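Local coordinates for hydrolase family protein (Deinococcus radiodurans R1, PDB 3CNH) that belongs to the haloacid dehalogenase-like hydrolases and probably acts as a phosphatase, with a sodium ion bound in its metal site, at residues A[18-23]-A[41-46]. Sequence-based numbering, arbitrary orientation.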
ATOM      1  N   ASN A  18       0.676  -7.670   1.929  1.00 35.29           N
ATOM      2  CA  ASN A  18       1.635  -6.606   2.251  1.00 36.44           C
ATOM      3  C   ASN A  18       2.931  -6.881   1.502  1.00 37.71           C
ATOM      4  O   ASN A  18       3.180  -8.002   1.102  1.00 40.95           O
ATOM      5  CB  ASN A  18       1.888  -6.520   3.736  1.00 35.18           C
ATOM      6  CG  ASN A  18       0.678  -6.011   4.471  1.00 41.80           C
ATOM      7  OD1 ASN A  18       0.051  -5.061   4.023  1.00 43.28           O
ATOM      8  ND2 ASN A  18       0.313  -6.667   5.552  1.00 44.23           N
ATOM      9  N   GLY A  19       3.684  -5.837   1.240  1.00 37.57           N
ATOM     10  CA  GLY A  19       4.920  -5.989   0.474  1.00 37.58           C
ATOM     11  C   GLY A  19       6.137  -6.351   1.296  1.00 36.38           C
ATOM     12  O   GLY A  19       7.014  -7.077   0.855  1.00 35.80           O
ATOM     13  N   TRP A  20       6.160  -5.860   2.516  1.00 36.59           N
ATOM     14  CA  TRP A  20       7.388  -6.017   3.341  1.00 37.16           C
ATOM     15  C   TRP A  20       7.060  -5.867   4.824  1.00 38.65           C
ATOM     16  O   TRP A  20       7.607  -5.052   5.544  1.00 37.20           O
ATOM     17  CB  TRP A  20       8.411  -5.000   2.835  1.00 38.15           C
ATOM     18  CG  TRP A  20       9.850  -5.219   3.251  1.00 32.56           C
ATOM     19  CD1 TRP A  20      10.688  -4.268   3.781  1.00 36.83           C
ATOM     20  CD2 TRP A  20      10.623  -6.408   3.136  1.00 31.94           C
ATOM     21  NE1 TRP A  20      11.906  -4.796   4.004  1.00 34.66           N
ATOM     22  CE2 TRP A  20      11.920  -6.105   3.607  1.00 32.82           C
ATOM     23  CE3 TRP A  20      10.364  -7.707   2.687  1.00 34.87           C
ATOM     24  CZ2 TRP A  20      12.912  -7.056   3.681  1.00 33.89           C
ATOM     25  CZ3 TRP A  20      11.373  -8.644   2.736  1.00 37.03           C
ATOM     26  CH2 TRP A  20      12.632  -8.319   3.237  1.00 37.92           C
ATOM     27  N   ASP A  21       6.091  -6.674   5.238  1.00 39.40           N
ATOM     28  CA  ASP A  21       5.624  -6.701   6.636  1.00 39.35           C
ATOM     29  C   ASP A  21       6.491  -7.559   7.522  1.00 38.42           C
ATOM     30  O   ASP A  21       7.438  -8.225   7.096  1.00 35.97           O
ATOM     31  CB  ASP A  21       4.117  -7.090   6.752  1.00 41.56           C
ATOM     32  CG  ASP A  21       3.821  -8.575   6.418  1.00 44.50           C
ATOM     33  OD1 ASP A  21       4.718  -9.453   6.524  1.00 44.26           O
ATOM     34  OD2 ASP A  21       2.630  -8.882   6.091  1.00 45.60           O
ATOM     35  N   ARG A  22       6.150  -7.513   8.798  1.00 37.98           N
ATOM     36  CA  ARG A  22       6.913  -8.223   9.814  1.00 40.55           C
ATOM     37  C   ARG A  22       7.145  -9.686   9.498  1.00 41.03           C
ATOM     38  O   ARG A  22       8.253 -10.213   9.624  1.00 41.72           O
ATOM     39  CB  ARG A  22       6.245  -8.098  11.204  1.00 41.78           C
ATOM     40  N   GLU A  23       6.087 -10.338   9.051  1.00 42.29           N
ATOM     41  CA  GLU A  23       6.138 -11.787   8.845  1.00 44.05           C
ATOM     42  C   GLU A  23       7.023 -12.149   7.658  1.00 41.45           C
ATOM     43  O   GLU A  23       7.832 -13.064   7.692  1.00 43.13           O
ATOM     44  CB  GLU A  23       4.717 -12.363   8.690  1.00 46.17           C
ATOM     45  CG  GLU A  23       3.836 -12.128   9.939  1.00 54.12           C
ATOM     46  CD  GLU A  23       3.154 -10.723  10.050  1.00 64.69           C
ATOM     47  OE1 GLU A  23       3.251  -9.842   9.150  1.00 62.41           O
ATOM     48  OE2 GLU A  23       2.476 -10.508  11.086  1.00 77.12           O
ATOM     49  N   GLU A  41      16.081  -4.225  13.993  1.00 36.90           N
ATOM     50  CA  GLU A  41      16.388  -2.912  14.586  1.00 36.23           C
ATOM     51  C   GLU A  41      16.795  -1.924  13.476  1.00 35.07           C
ATOM     52  O   GLU A  41      16.355  -0.762  13.423  1.00 35.86           O
ATOM     53  CB  GLU A  41      17.401  -3.009  15.717  1.00 39.47           C
ATOM     54  CG  GLU A  41      17.432  -1.724  16.488  1.00 49.53           C
ATOM     55  CD  GLU A  41      16.021  -1.120  16.636  1.00 61.85           C
ATOM     56  OE1 GLU A  41      15.770   0.002  16.088  1.00 61.95           O
ATOM     57  OE2 GLU A  41      15.143  -1.798  17.233  1.00 61.72           O
ATOM     58  N   ARG A  42      17.610  -2.413  12.562  1.00 32.32           N
ATOM     59  CA  ARG A  42      18.070  -1.570  11.438  1.00 32.85           C
ATOM     60  C   ARG A  42      16.942  -1.182  10.500  1.00 33.06           C
ATOM     61  O   ARG A  42      16.838  -0.053  10.027  1.00 32.82           O
ATOM     62  CB  ARG A  42      19.234  -2.223  10.699  1.00 33.39           C
ATOM     63  CG  ARG A  42      20.495  -2.230  11.532  1.00 33.12           C
ATOM     64  CD  ARG A  42      21.611  -3.065  10.920  1.00 34.46           C
ATOM     65  NE  ARG A  42      22.865  -2.891  11.631  1.00 33.93           N
ATOM     66  CZ  ARG A  42      23.778  -1.983  11.282  1.00 32.14           C
ATOM     67  NH1 ARG A  42      23.542  -1.208  10.235  1.00 35.42           N
ATOM     68  NH2 ARG A  42      24.906  -1.849  11.948  1.00 37.41           N
ATOM     69  N   HIS A  43      16.048  -2.137  10.245  1.00 31.41           N
ATOM     70  CA  HIS A  43      14.892  -1.892   9.421  1.00 33.13           C
ATOM     71  C   HIS A  43      14.021  -0.831  10.077  1.00 33.43           C
ATOM     72  O   HIS A  43      13.539   0.078   9.414  1.00 33.78           O
ATOM     73  CB  HIS A  43      14.060  -3.187   9.225  1.00 32.18           C
ATOM     74  CG  HIS A  43      12.690  -2.923   8.698  1.00 31.67           C
ATOM     75  ND1 HIS A  43      12.443  -2.714   7.361  1.00 33.68           N
ATOM     76  CD2 HIS A  43      11.514  -2.722   9.337  1.00 35.71           C
ATOM     77  CE1 HIS A  43      11.162  -2.437   7.192  1.00 35.53           C
ATOM     78  NE2 HIS A  43      10.573  -2.430   8.374  1.00 34.75           N
ATOM     79  N   ARG A  44      13.813  -0.956  11.386  1.00 34.07           N
ATOM     80  CA  ARG A  44      12.948  -0.025  12.137  0.50 36.63           C
ATOM     81  C   ARG A  44      13.401   1.413  11.921  1.00 36.32           C
ATOM     82  O   ARG A  44      12.596   2.338  11.708  1.00 36.18           O
ATOM     83  CB  ARG A  44      12.951  -0.347  13.643  0.50 37.75           C
ATOM     84  CG  ARG A  44      11.956   0.471  14.447  0.50 39.95           C
ATOM     85  CD  ARG A  44      12.010   0.177  15.954  0.50 42.07           C
ATOM     86  NE  ARG A  44      13.248   0.635  16.590  0.50 47.07           N
ATOM     87  CZ  ARG A  44      13.442   1.873  17.040  0.50 46.94           C
ATOM     88  NH1 ARG A  44      12.484   2.781  16.920  0.50 50.70           N
ATOM     89  NH2 ARG A  44      14.587   2.206  17.614  0.50 44.56           N
ATOM     90  N   LEU A  45      14.704   1.568  11.965  1.00 35.85           N
ATOM     91  CA  LEU A  45      15.310   2.905  11.835  1.00 35.57           C
ATOM     92  C   LEU A  45      15.193   3.476  10.437  1.00 36.06           C
ATOM     93  O   LEU A  45      14.882   4.645  10.262  1.00 35.40           O
ATOM     94  CB  LEU A  45      16.774   2.940  12.263  1.00 35.56           C
ATOM     95  CG  LEU A  45      17.027   3.573  13.630  1.00 41.73           C
ATOM     96  CD1 LEU A  45      16.366   2.801  14.722  1.00 44.87           C
ATOM     97  CD2 LEU A  45      18.531   3.722  13.880  1.00 38.81           C
ATOM     98  N   ALA A  46      15.446   2.634   9.447  1.00 33.85           N
ATOM     99  CA  ALA A  46      15.546   3.095   8.043  1.00 35.25           C
ATOM    100  C   ALA A  46      14.273   3.074   7.245  1.00 35.91           C
ATOM    101  O   ALA A  46      14.095   3.843   6.294  1.00 36.20           O
ATOM    102  CB  ALA A  46      16.651   2.313   7.299  1.00 34.44           C
TER
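Trp20 and His43 join two backbones that never touch: the loop 18-21, which runs into helix 22-32, and the middle of helix 36-51. Asp21 holds the N-cap of helix 22-32, its OD1 accepting the backbone N of Gln24, while its OD2 takes a long 3.3 Å bond from Asn18 ND2, almost in the amide plane. In helix 36-51 the bond from Leu45 N to Glu41 O spans the turn that bears His43.

From the residue before the N-cap, Trp20 reaches toward helix 36-51 with CG anti to the backbone N (chi1 -164°), and chi2 of -131° turns the CD1 and NE1 side of the indole to His43. The two side chains, extended from opposite backbones, pass alongside each other, and the closest atoms are Trp20 CD1 and His43 CE1 at 3.9 Å. The ring planes stand at 77°, with the centroids of the Trp20 five-membered ring and the His43 ring 5.4 Å apart, an oblique approach. Trp20 NE1 and His43 ND1 are each hydrogen-bonded to the hydroxyl of Tyr60 in helix 57-64.

The ring contact itself is small and van der Waals in kind; Tyr60 OH ties the two ring nitrogens together, accepting from Trp20 NE1, since an indole N-H can only donate. The junction thus links the loop to two helices of the helical cap, which follows strand 6-9 of the Rossmann-like core, with Trp20 about 12 Å from the sodium ion.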